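Local coordinates for cytochrome c-552/4 domain-containing protein (Ignicoccus hospitalis KIN4/I, PDB 4QO5) that is a membrane-associated octaheme cytochrome c of uncharacterised function that binds heme c and calcium and probably takes part in electron transfer or redox catalysis, at residues V314-A322 with I427-T438; W473-R481 with W491-L501. All blocks are in the same frame, centred on the assembly; numbering follows the deposited sequence.

Contact 1: V314-A322 with I427-T438. With HEC (heme c), chain H.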
# COMPACT_ATOMS: atom_id res chain seq x y z
N VAL A 314 22.44 15.77 -0.15
CA VAL A 314 23.03 14.45 -0.39
C VAL A 314 22.07 13.57 -1.17
O VAL A 314 20.89 13.44 -0.81
CB VAL A 314 23.44 13.78 0.94
CG1 VAL A 314 22.23 13.65 1.89
CG2 VAL A 314 24.09 12.42 0.67
N ARG A 315 22.55 12.97 -2.25
CA ARG A 315 21.68 12.10 -3.07
C ARG A 315 21.50 10.76 -2.36
O ARG A 315 22.46 10.00 -2.21
CB ARG A 315 22.29 11.88 -4.46
CG ARG A 315 21.34 11.13 -5.42
CD ARG A 315 20.56 12.11 -6.26
NE ARG A 315 19.47 11.52 -7.05
CZ ARG A 315 19.54 11.26 -8.35
NH1 ARG A 315 20.65 11.50 -9.04
NH2 ARG A 315 18.48 10.75 -8.97
N LEU A 316 20.27 10.49 -1.92
CA LEU A 316 19.96 9.26 -1.19
C LEU A 316 19.78 8.06 -2.12
O LEU A 316 19.84 6.92 -1.66
CB LEU A 316 18.69 9.43 -0.36
CG LEU A 316 18.67 10.53 0.70
CD1 LEU A 316 17.39 10.41 1.55
CD2 LEU A 316 19.92 10.51 1.58
N PHE A 317 19.52 8.33 -3.40
CA PHE A 317 19.42 7.30 -4.42
C PHE A 317 20.84 6.86 -4.80
O PHE A 317 21.59 7.62 -5.42
CB PHE A 317 18.70 7.87 -5.64
CG PHE A 317 18.26 6.86 -6.66
CD1 PHE A 317 18.99 6.66 -7.82
CD2 PHE A 317 17.08 6.15 -6.49
CE1 PHE A 317 18.58 5.76 -8.78
CE2 PHE A 317 16.66 5.24 -7.45
CZ PHE A 317 17.41 5.05 -8.60
N GLY A 318 21.20 5.64 -4.43
CA GLY A 318 22.58 5.19 -4.57
C GLY A 318 22.98 4.92 -6.01
O GLY A 318 22.29 4.21 -6.76
N LEU A 319 24.11 5.50 -6.42
CA LEU A 319 24.62 5.25 -7.76
C LEU A 319 26.12 4.95 -7.79
O LEU A 319 26.88 5.70 -8.40
CB LEU A 319 24.30 6.45 -8.66
CG LEU A 319 22.81 6.72 -8.84
CD1 LEU A 319 22.56 8.10 -9.45
CD2 LEU A 319 22.14 5.61 -9.68
N ILE A 320 26.56 3.88 -7.13
CA ILE A 320 25.69 2.94 -6.39
C ILE A 320 25.63 3.32 -4.90
O ILE A 320 24.81 2.78 -4.15
CB ILE A 320 26.22 1.51 -6.51
CG1 ILE A 320 27.60 1.41 -5.87
CG2 ILE A 320 26.23 1.06 -7.99
CD1 ILE A 320 28.19 0.02 -5.84
N TYR A 321 26.48 4.26 -4.49
CA TYR A 321 26.48 4.79 -3.12
C TYR A 321 25.74 6.12 -3.05
O TYR A 321 25.63 6.83 -4.05
CB TYR A 321 27.91 4.98 -2.64
CG TYR A 321 28.75 3.73 -2.77
CD1 TYR A 321 28.58 2.66 -1.89
CD2 TYR A 321 29.68 3.59 -3.79
CE1 TYR A 321 29.33 1.51 -2.02
CE2 TYR A 321 30.43 2.45 -3.93
CZ TYR A 321 30.25 1.40 -3.03
OH TYR A 321 31.00 0.25 -3.16
N ALA A 322 25.25 6.47 -1.86
CA ALA A 322 24.71 7.81 -1.62
C ALA A 322 25.89 8.78 -1.67
O ALA A 322 27.00 8.45 -1.22
CB ALA A 322 24.02 7.87 -0.26
N ILE A 427 23.58 6.84 5.98
CA ILE A 427 24.29 6.99 4.71
C ILE A 427 25.60 6.22 4.80
O ILE A 427 25.94 5.44 3.91
CB ILE A 427 24.53 8.48 4.37
CG1 ILE A 427 23.21 9.12 3.93
CG2 ILE A 427 25.62 8.65 3.29
CD1 ILE A 427 23.22 10.64 3.98
N GLU A 428 26.32 6.41 5.91
CA GLU A 428 27.59 5.72 6.14
C GLU A 428 27.40 4.21 6.20
O GLU A 428 28.16 3.45 5.59
CB GLU A 428 28.23 6.20 7.44
CG GLU A 428 29.38 5.30 7.88
CD GLU A 428 29.64 5.35 9.38
OE1 GLU A 428 29.84 6.46 9.91
OE2 GLU A 428 29.64 4.27 10.02
N GLU A 429 26.42 3.76 6.97
CA GLU A 429 26.20 2.32 7.15
C GLU A 429 25.68 1.64 5.88
O GLU A 429 26.16 0.58 5.49
CB GLU A 429 25.32 2.05 8.37
CG GLU A 429 26.07 2.42 9.65
CD GLU A 429 25.24 2.34 10.91
OE1 GLU A 429 24.03 2.03 10.82
OE2 GLU A 429 25.80 2.60 12.00
N THR A 430 24.71 2.26 5.22
CA THR A 430 24.21 1.65 3.99
C THR A 430 25.28 1.62 2.90
O THR A 430 25.36 0.65 2.14
CB THR A 430 22.94 2.33 3.44
OG1 THR A 430 23.17 3.73 3.29
CG2 THR A 430 21.76 2.08 4.39
N ASN A 431 26.11 2.66 2.84
CA ASN A 431 27.18 2.65 1.87
C ASN A 431 28.16 1.50 2.14
O ASN A 431 28.67 0.90 1.20
CB ASN A 431 27.91 4.02 1.82
CG ASN A 431 27.19 5.04 0.94
OD1 ASN A 431 26.18 4.73 0.29
ND2 ASN A 431 27.73 6.25 0.87
N LYS A 432 28.43 1.20 3.42
CA LYS A 432 29.33 0.08 3.73
C LYS A 432 28.70 -1.26 3.35
O LYS A 432 29.38 -2.18 2.90
CB LYS A 432 29.74 0.08 5.21
CG LYS A 432 30.71 1.19 5.62
CD LYS A 432 32.09 0.95 5.02
CE LYS A 432 33.13 1.90 5.61
NZ LYS A 432 32.71 3.33 5.50
N ALA A 433 27.39 -1.39 3.57
CA ALA A 433 26.69 -2.62 3.20
C ALA A 433 26.73 -2.82 1.69
O ALA A 433 26.91 -3.93 1.20
CB ALA A 433 25.24 -2.60 3.70
N THR A 434 26.60 -1.72 0.95
CA THR A 434 26.67 -1.74 -0.51
C THR A 434 28.07 -2.12 -0.99
O THR A 434 28.23 -2.83 -1.99
CB THR A 434 26.23 -0.38 -1.08
OG1 THR A 434 24.86 -0.16 -0.73
CG2 THR A 434 26.36 -0.34 -2.61
N LEU A 435 29.10 -1.67 -0.28
CA LEU A 435 30.45 -2.07 -0.63
C LEU A 435 30.62 -3.57 -0.43
O LEU A 435 31.31 -4.25 -1.20
CB LEU A 435 31.49 -1.29 0.20
CG LEU A 435 32.95 -1.70 0.02
CD1 LEU A 435 33.39 -1.57 -1.44
CD2 LEU A 435 33.86 -0.84 0.92
N LYS A 436 29.99 -4.09 0.62
CA LYS A 436 30.07 -5.52 0.92
C LYS A 436 29.43 -6.36 -0.19
O LYS A 436 30.02 -7.35 -0.64
CB LYS A 436 29.42 -5.83 2.27
CG LYS A 436 29.64 -7.27 2.74
CD LYS A 436 29.03 -7.50 4.11
CE LYS A 436 29.24 -8.93 4.58
NZ LYS A 436 30.63 -9.18 5.04
N THR A 437 28.24 -5.99 -0.63
CA THR A 437 27.59 -6.76 -1.69
C THR A 437 28.34 -6.61 -3.00
O THR A 437 28.36 -7.53 -3.83
CB THR A 437 26.10 -6.37 -1.89
OG1 THR A 437 26.01 -4.99 -2.25
CG2 THR A 437 25.31 -6.61 -0.61
N THR A 438 28.99 -5.46 -3.20
CA THR A 438 29.78 -5.25 -4.40
C THR A 438 30.99 -6.20 -4.43
O THR A 438 31.34 -6.74 -5.49
CB THR A 438 30.24 -3.78 -4.53
OG1 THR A 438 29.09 -2.92 -4.59
CG2 THR A 438 31.08 -3.59 -5.78
FE HEC H . 11.36 14.05 1.01
CHA HEC H . 14.68 13.23 0.53
CHB HEC H . 10.61 13.04 -2.17
CHC HEC H . 8.08 14.15 1.79
CHD HEC H . 12.12 15.87 3.72
NA HEC H . 12.43 13.31 -0.51
C1A HEC H . 13.78 12.96 -0.49
C2A HEC H . 14.08 12.25 -1.70
C3A HEC H . 12.96 12.17 -2.44
C4A HEC H . 11.90 12.85 -1.72
CMA HEC H . 12.78 11.51 -3.83
CAA HEC H . 15.47 11.66 -2.03
CBA HEC H . 16.15 12.53 -3.10
CGA HEC H . 17.57 12.04 -3.17
O1A HEC H . 17.82 11.02 -3.87
O2A HEC H . 18.44 12.64 -2.48
NB HEC H . 9.69 13.74 -0.03
C1B HEC H . 9.59 13.20 -1.29
C2B HEC H . 8.27 12.70 -1.47
C3B HEC H . 7.63 12.98 -0.33
C4B HEC H . 8.49 13.66 0.57
CMB HEC H . 7.84 12.01 -2.80
CAB HEC H . 6.25 12.70 0.23
CBB HEC H . 5.68 11.35 -0.22
NC HEC H . 10.29 14.93 2.36
C1C HEC H . 8.94 14.79 2.64
C2C HEC H . 8.59 15.63 3.76
C3C HEC H . 9.76 15.80 4.40
C4C HEC H . 10.81 15.54 3.47
CMC HEC H . 7.22 15.41 4.44
CAC HEC H . 10.18 16.49 5.72
CBC HEC H . 9.17 16.48 6.88
ND HEC H . 13.13 14.49 1.97
C1D HEC H . 13.18 15.24 3.13
C2D HEC H . 14.54 15.31 3.59
C3D HEC H . 15.33 14.46 2.61
C4D HEC H . 14.38 14.00 1.62
CMD HEC H . 15.05 16.04 4.85
CAD HEC H . 16.84 14.21 2.59
CBD HEC H . 17.39 15.43 1.82
CGD HEC H . 18.68 15.06 1.14
O1D HEC H . 18.88 13.86 0.86
O2D HEC H . 19.52 15.96 0.87
O HOH W 1 23.84 2.33 -1.69

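Contact 2: W473-R481 with W491-L501. With HEC (heme c), chain E.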
# COMPACT_ATOMS: atom_id res chain seq x y z
N TRP A 473 21.54 -1.96 -3.29
CA TRP A 473 21.52 -0.50 -3.33
C TRP A 473 20.21 0.09 -3.83
O TRP A 473 19.63 0.95 -3.14
CB TRP A 473 22.73 0.09 -4.09
CG TRP A 473 23.13 -0.58 -5.37
CD1 TRP A 473 23.95 -1.67 -5.51
CD2 TRP A 473 22.77 -0.17 -6.70
NE1 TRP A 473 24.10 -1.98 -6.84
CE2 TRP A 473 23.39 -1.08 -7.59
CE3 TRP A 473 21.98 0.85 -7.22
CZ2 TRP A 473 23.24 -0.98 -8.98
CZ3 TRP A 473 21.83 0.95 -8.61
CH2 TRP A 473 22.46 0.03 -9.46
N LEU A 474 19.73 -0.35 -5.00
CA LEU A 474 18.54 0.23 -5.61
C LEU A 474 17.27 0.12 -4.77
O LEU A 474 16.40 1.00 -4.82
CB LEU A 474 18.29 -0.40 -7.00
CG LEU A 474 17.16 0.17 -7.84
CD1 LEU A 474 17.49 1.60 -8.26
CD2 LEU A 474 16.93 -0.71 -9.07
N PHE A 475 17.13 -0.97 -4.02
CA PHE A 475 15.94 -1.13 -3.19
C PHE A 475 16.24 -0.86 -1.71
O PHE A 475 15.65 0.02 -1.10
CB PHE A 475 15.34 -2.54 -3.29
CG PHE A 475 14.80 -2.90 -4.66
CD1 PHE A 475 14.76 -1.98 -5.69
CD2 PHE A 475 14.31 -4.19 -4.88
CE1 PHE A 475 14.25 -2.34 -6.93
CE2 PHE A 475 13.80 -4.55 -6.12
CZ PHE A 475 13.77 -3.62 -7.14
N TYR A 476 17.16 -1.63 -1.15
CA TYR A 476 17.25 -1.71 0.32
C TYR A 476 18.00 -0.52 0.93
O TYR A 476 17.50 0.11 1.86
CB TYR A 476 17.84 -3.06 0.75
CG TYR A 476 17.10 -4.22 0.10
CD1 TYR A 476 15.72 -4.19 -0.03
CD2 TYR A 476 17.79 -5.32 -0.39
CE1 TYR A 476 15.03 -5.23 -0.64
CE2 TYR A 476 17.10 -6.37 -1.01
CZ TYR A 476 15.73 -6.32 -1.12
OH TYR A 476 15.06 -7.36 -1.72
N SER A 477 19.18 -0.21 0.39
CA SER A 477 19.94 0.93 0.92
C SER A 477 19.13 2.19 0.69
O SER A 477 19.04 3.03 1.58
CB SER A 477 21.32 1.05 0.28
OG SER A 477 22.14 -0.06 0.60
N ASN A 478 18.54 2.32 -0.49
CA ASN A 478 17.68 3.47 -0.77
C ASN A 478 16.54 3.60 0.23
O ASN A 478 16.28 4.68 0.74
CB ASN A 478 17.10 3.38 -2.18
CG ASN A 478 18.11 3.78 -3.25
OD1 ASN A 478 19.24 4.19 -2.96
ND2 ASN A 478 17.70 3.64 -4.51
N SER A 479 15.84 2.50 0.48
CA SER A 479 14.71 2.55 1.40
C SER A 479 15.14 2.95 2.80
O SER A 479 14.46 3.72 3.48
CB SER A 479 13.98 1.21 1.43
OG SER A 479 13.26 1.00 0.22
N ILE A 480 16.29 2.43 3.23
CA ILE A 480 16.79 2.76 4.57
C ILE A 480 17.09 4.25 4.70
O ILE A 480 16.73 4.89 5.70
CB ILE A 480 18.05 1.94 4.90
CG1 ILE A 480 17.67 0.47 5.08
CG2 ILE A 480 18.73 2.46 6.19
CD1 ILE A 480 18.85 -0.48 4.99
N ARG A 481 17.73 4.80 3.67
CA ARG A 481 18.06 6.21 3.66
C ARG A 481 16.80 7.07 3.56
O ARG A 481 16.65 8.04 4.30
CB ARG A 481 19.02 6.52 2.51
CG ARG A 481 20.40 5.88 2.71
CD ARG A 481 21.38 6.31 1.61
NE ARG A 481 21.11 5.67 0.32
CZ ARG A 481 21.86 4.72 -0.21
NH1 ARG A 481 22.92 4.26 0.44
NH2 ARG A 481 21.56 4.21 -1.40
N TRP A 491 9.73 0.72 6.35
CA TRP A 491 10.57 0.79 5.15
C TRP A 491 12.06 0.75 5.50
O TRP A 491 12.89 0.43 4.66
CB TRP A 491 10.21 2.00 4.26
CG TRP A 491 9.41 1.55 3.10
CD1 TRP A 491 9.87 1.20 1.87
CD2 TRP A 491 8.00 1.27 3.09
NE1 TRP A 491 8.83 0.75 1.08
CE2 TRP A 491 7.67 0.80 1.81
CE3 TRP A 491 6.99 1.41 4.04
CZ2 TRP A 491 6.37 0.44 1.45
CZ3 TRP A 491 5.70 1.07 3.69
CH2 TRP A 491 5.40 0.59 2.41
N THR A 492 12.40 1.06 6.75
CA THR A 492 13.78 0.93 7.18
C THR A 492 14.06 -0.45 7.77
O THR A 492 15.20 -0.74 8.15
CB THR A 492 14.15 1.97 8.27
OG1 THR A 492 13.32 1.75 9.42
CG2 THR A 492 13.93 3.38 7.76
N THR A 493 13.03 -1.29 7.86
CA THR A 493 13.17 -2.56 8.57
C THR A 493 12.79 -3.79 7.72
O THR A 493 13.58 -4.24 6.90
CB THR A 493 12.35 -2.51 9.89
OG1 THR A 493 12.64 -1.28 10.58
CG2 THR A 493 12.70 -3.68 10.78
N PHE A 494 11.60 -4.35 7.93
CA PHE A 494 11.27 -5.64 7.33
C PHE A 494 10.75 -5.55 5.90
O PHE A 494 10.98 -6.45 5.09
CB PHE A 494 10.24 -6.39 8.17
CG PHE A 494 10.74 -6.81 9.52
CD1 PHE A 494 11.78 -7.73 9.64
CD2 PHE A 494 10.13 -6.34 10.66
CE1 PHE A 494 12.22 -8.14 10.90
CE2 PHE A 494 10.57 -6.73 11.91
CZ PHE A 494 11.61 -7.64 12.02
N LYS A 495 10.03 -4.48 5.61
CA LYS A 495 9.42 -4.32 4.30
C LYS A 495 10.49 -4.18 3.20
O LYS A 495 10.44 -4.87 2.18
CB LYS A 495 8.46 -3.11 4.30
CG LYS A 495 7.77 -2.84 2.96
CD LYS A 495 7.04 -4.08 2.45
CE LYS A 495 6.13 -3.75 1.29
NZ LYS A 495 4.77 -3.42 1.76
N ARG A 496 11.49 -3.34 3.42
CA ARG A 496 12.45 -3.05 2.34
C ARG A 496 13.75 -2.49 2.93
O ARG A 496 14.54 -1.90 2.23
CB ARG A 496 11.84 -2.04 1.36
CG ARG A 496 12.33 -2.17 -0.09
CD ARG A 496 11.77 -3.45 -0.74
NE ARG A 496 10.34 -3.36 -0.99
CZ ARG A 496 9.59 -4.39 -1.39
NH1 ARG A 496 10.15 -5.58 -1.57
NH2 ARG A 496 8.29 -4.24 -1.61
N GLY A 497 13.97 -2.71 4.22
CA GLY A 497 15.05 -2.03 4.91
C GLY A 497 16.15 -2.93 5.44
O GLY A 497 16.60 -3.82 4.73
N TRP A 498 16.60 -2.68 6.68
CA TRP A 498 17.76 -3.38 7.22
C TRP A 498 17.66 -4.90 7.16
O TRP A 498 18.63 -5.58 6.84
CB TRP A 498 18.10 -2.93 8.65
CG TRP A 498 18.96 -1.70 8.64
CD1 TRP A 498 18.61 -0.44 9.05
CD2 TRP A 498 20.30 -1.60 8.15
NE1 TRP A 498 19.65 0.43 8.86
CE2 TRP A 498 20.70 -0.26 8.30
CE3 TRP A 498 21.19 -2.52 7.58
CZ2 TRP A 498 21.96 0.19 7.90
CZ3 TRP A 498 22.45 -2.06 7.20
CH2 TRP A 498 22.82 -0.72 7.36
N TYR A 499 16.48 -5.43 7.47
CA TYR A 499 16.30 -6.86 7.46
C TYR A 499 16.54 -7.40 6.04
O TYR A 499 17.22 -8.40 5.85
CB TYR A 499 14.91 -7.28 7.98
CG TYR A 499 14.66 -8.74 7.73
CD1 TYR A 499 15.09 -9.71 8.63
CD2 TYR A 499 14.03 -9.15 6.56
CE1 TYR A 499 14.89 -11.05 8.37
CE2 TYR A 499 13.84 -10.48 6.30
CZ TYR A 499 14.26 -11.42 7.20
OH TYR A 499 14.04 -12.75 6.89
N GLN A 500 15.98 -6.71 5.05
CA GLN A 500 16.11 -7.17 3.67
C GLN A 500 17.55 -7.05 3.19
O GLN A 500 18.05 -7.92 2.47
CB GLN A 500 15.17 -6.40 2.74
CG GLN A 500 13.70 -6.61 3.07
CD GLN A 500 13.21 -8.02 2.76
OE1 GLN A 500 13.85 -8.75 1.99
NE2 GLN A 500 12.11 -8.41 3.37
N LEU A 501 18.22 -5.98 3.61
CA LEU A 501 19.59 -5.75 3.19
C LEU A 501 20.51 -6.84 3.75
O LEU A 501 21.31 -7.42 3.02
CB LEU A 501 20.07 -4.36 3.62
CG LEU A 501 21.49 -3.92 3.28
CD1 LEU A 501 21.81 -4.23 1.84
CD2 LEU A 501 21.65 -2.42 3.54
FE HEC E . 8.74 -5.54 16.34
CHA HEC E . 6.48 -7.20 18.41
CHB HEC E . 11.05 -7.97 17.04
CHC HEC E . 10.96 -4.08 14.16
CHD HEC E . 6.27 -3.49 15.24
NA HEC E . 8.72 -7.28 17.46
C1A HEC E . 7.75 -7.72 18.33
C2A HEC E . 8.30 -8.80 19.12
C3A HEC E . 9.55 -9.00 18.71
C4A HEC E . 9.84 -8.05 17.67
CMA HEC E . 10.59 -10.03 19.20
CAA HEC E . 7.57 -9.58 20.24
CBA HEC E . 8.10 -8.97 21.54
CGA HEC E . 7.43 -9.52 22.78
O1A HEC E . 8.10 -10.23 23.57
O2A HEC E . 6.22 -9.26 22.96
NB HEC E . 10.60 -5.94 15.77
C1B HEC E . 11.39 -7.01 16.13
C2B HEC E . 12.68 -6.90 15.50
C3B HEC E . 12.61 -5.87 14.65
C4B HEC E . 11.34 -5.21 14.85
CMB HEC E . 13.78 -7.98 15.64
CAB HEC E . 13.61 -5.30 13.61
CBB HEC E . 14.73 -6.20 13.05
NC HEC E . 8.67 -4.13 14.93
C1C HEC E . 9.69 -3.57 14.20
C2C HEC E . 9.24 -2.30 13.66
C3C HEC E . 7.91 -2.31 13.86
C4C HEC E . 7.56 -3.36 14.74
CMC HEC E . 10.08 -1.50 12.63
CAC HEC E . 6.74 -1.42 13.48
CBC HEC E . 6.73 -1.18 11.95
ND HEC E . 6.70 -5.36 16.76
C1D HEC E . 5.88 -4.44 16.15
C2D HEC E . 4.53 -4.65 16.60
C3D HEC E . 4.58 -5.82 17.57
C4D HEC E . 5.97 -6.20 17.61
CMD HEC E . 3.28 -3.86 16.17
CAD HEC E . 3.40 -6.49 18.32
CBD HEC E . 2.67 -7.36 17.30
CGD HEC E . 1.64 -8.23 17.96
O1D HEC E . 0.75 -8.73 17.23
O2D HEC E . 1.70 -8.42 19.20
O HOH W 2 7.94 -6.94 14.41

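Contact 1: V314-A322 with I427-T438
The side-chain amide of Asn431 pairs with both polar backbone atoms of Ala322, a compact example of an asparagine treating a loop residue as a strand neighbour would. Ala322 N donates to Asn431 OD1 over 2.9 Å, lying in the carbonyl plane on a lone pair, and Asn431 ND2 returns a nearly straight bond (164°) to Ala322 O at 3.1 Å. A chi1 of -83°, with CG anti to the carbonyl carbon, swings the amide toward Ala322, and the two bonds fix its rotation. A leucine here would probably leave Ala322 N and Ala322 O buried without these mates and slacken the grip at that one point. One turn on, a water bridges Ile320 O, to which it donates, and Thr434 OG1. The Tyr321 ring stands at 80° to the Asn431 amide, its CE1 edge 3.3 Å from Asn431 O, while its hydroxyl bonds to Leu369 O and rests beside Leu435. Ile320, which follows a cis peptide, sends CD1 to Thr434 CG2 at 3.7 Å. At the other end Val314 and Ile427 meet tip to tip, CG1 to CD1 at 3.8 Å. Beyond this apolar pair the chain from Val314 to Phe317 turns its backbone to a heme c, whose propionates accept from Val314 N (to O2D), Leu316 N (to O2A, 2.9 Å) and Phe317 N (to O1A). Backbone amides therefore serve two ends: those of Val314, Leu316 and Phe317 hold the propionates and would probably offset whatever negative charge these carry, while Ala322 ties the same segment to the helix.

Contact 2: W473-R481 with W491-L501
Ile480 lays its CD1 squarely over the five-membered ring of Trp498, 3.7 Å from the ring centroid and 12° off the normal, a CH-pi contact. A chi1 of -69° sets CG1 beside the backbone N and brings it within 3.6 Å of Gly497 CA, while CD1 also meets Leu501 CD2. Tyr476 takes Gln500 CB over one face of its ring, and Tyr476 CA points its hydrogen at Arg496 O, 3.3 Å away. That oxygen is buried with no conventional partner, and Ser479 CB also presses on it; Ser479 OG is turned back to Phe475 O. These residues join a helical hairpin, in which helix 464-485 and helix 498-520 run roughly antiparallel. Gly497 occupies the N-cap of the second helix, where a CB would strike Thr492 C. Packing is looser toward the outer ends of Arg496 and Gln500, both partly exposed. Arg496 starts tight, CG against Ser479 OG, then passes the edge of Tyr476, its guanidinium nearly coplanar with the ring and salt-bridged to Asp241. Gln500 NE2 folds back to Phe494 O. Beyond, the loop carries Phe494 CZ to 3.3 Å from C3B of the second subunit's heme c, whose iron carries a water.

Both segments of contact 1 precede those of contact 2 in the chain, and the centres of the two contacts lie about 11 Å apart. Helix 413-447, from contact 1, is followed by helix 464-485 and then helix 498-520, the pair joined in contact 2. Segment 314-322 touches the first two: Leu316 O accepts from Arg481 NE over 2.7 Å, and Gly318 N reaches Asn478 OD1 at 2.9 Å, both probable hydrogen bonds. The heme-binding segment is thus tied to two of the last three helices of the chain. Both contacts also touch the second subunit, consistent with the helices linking heme sites to trimer assembly.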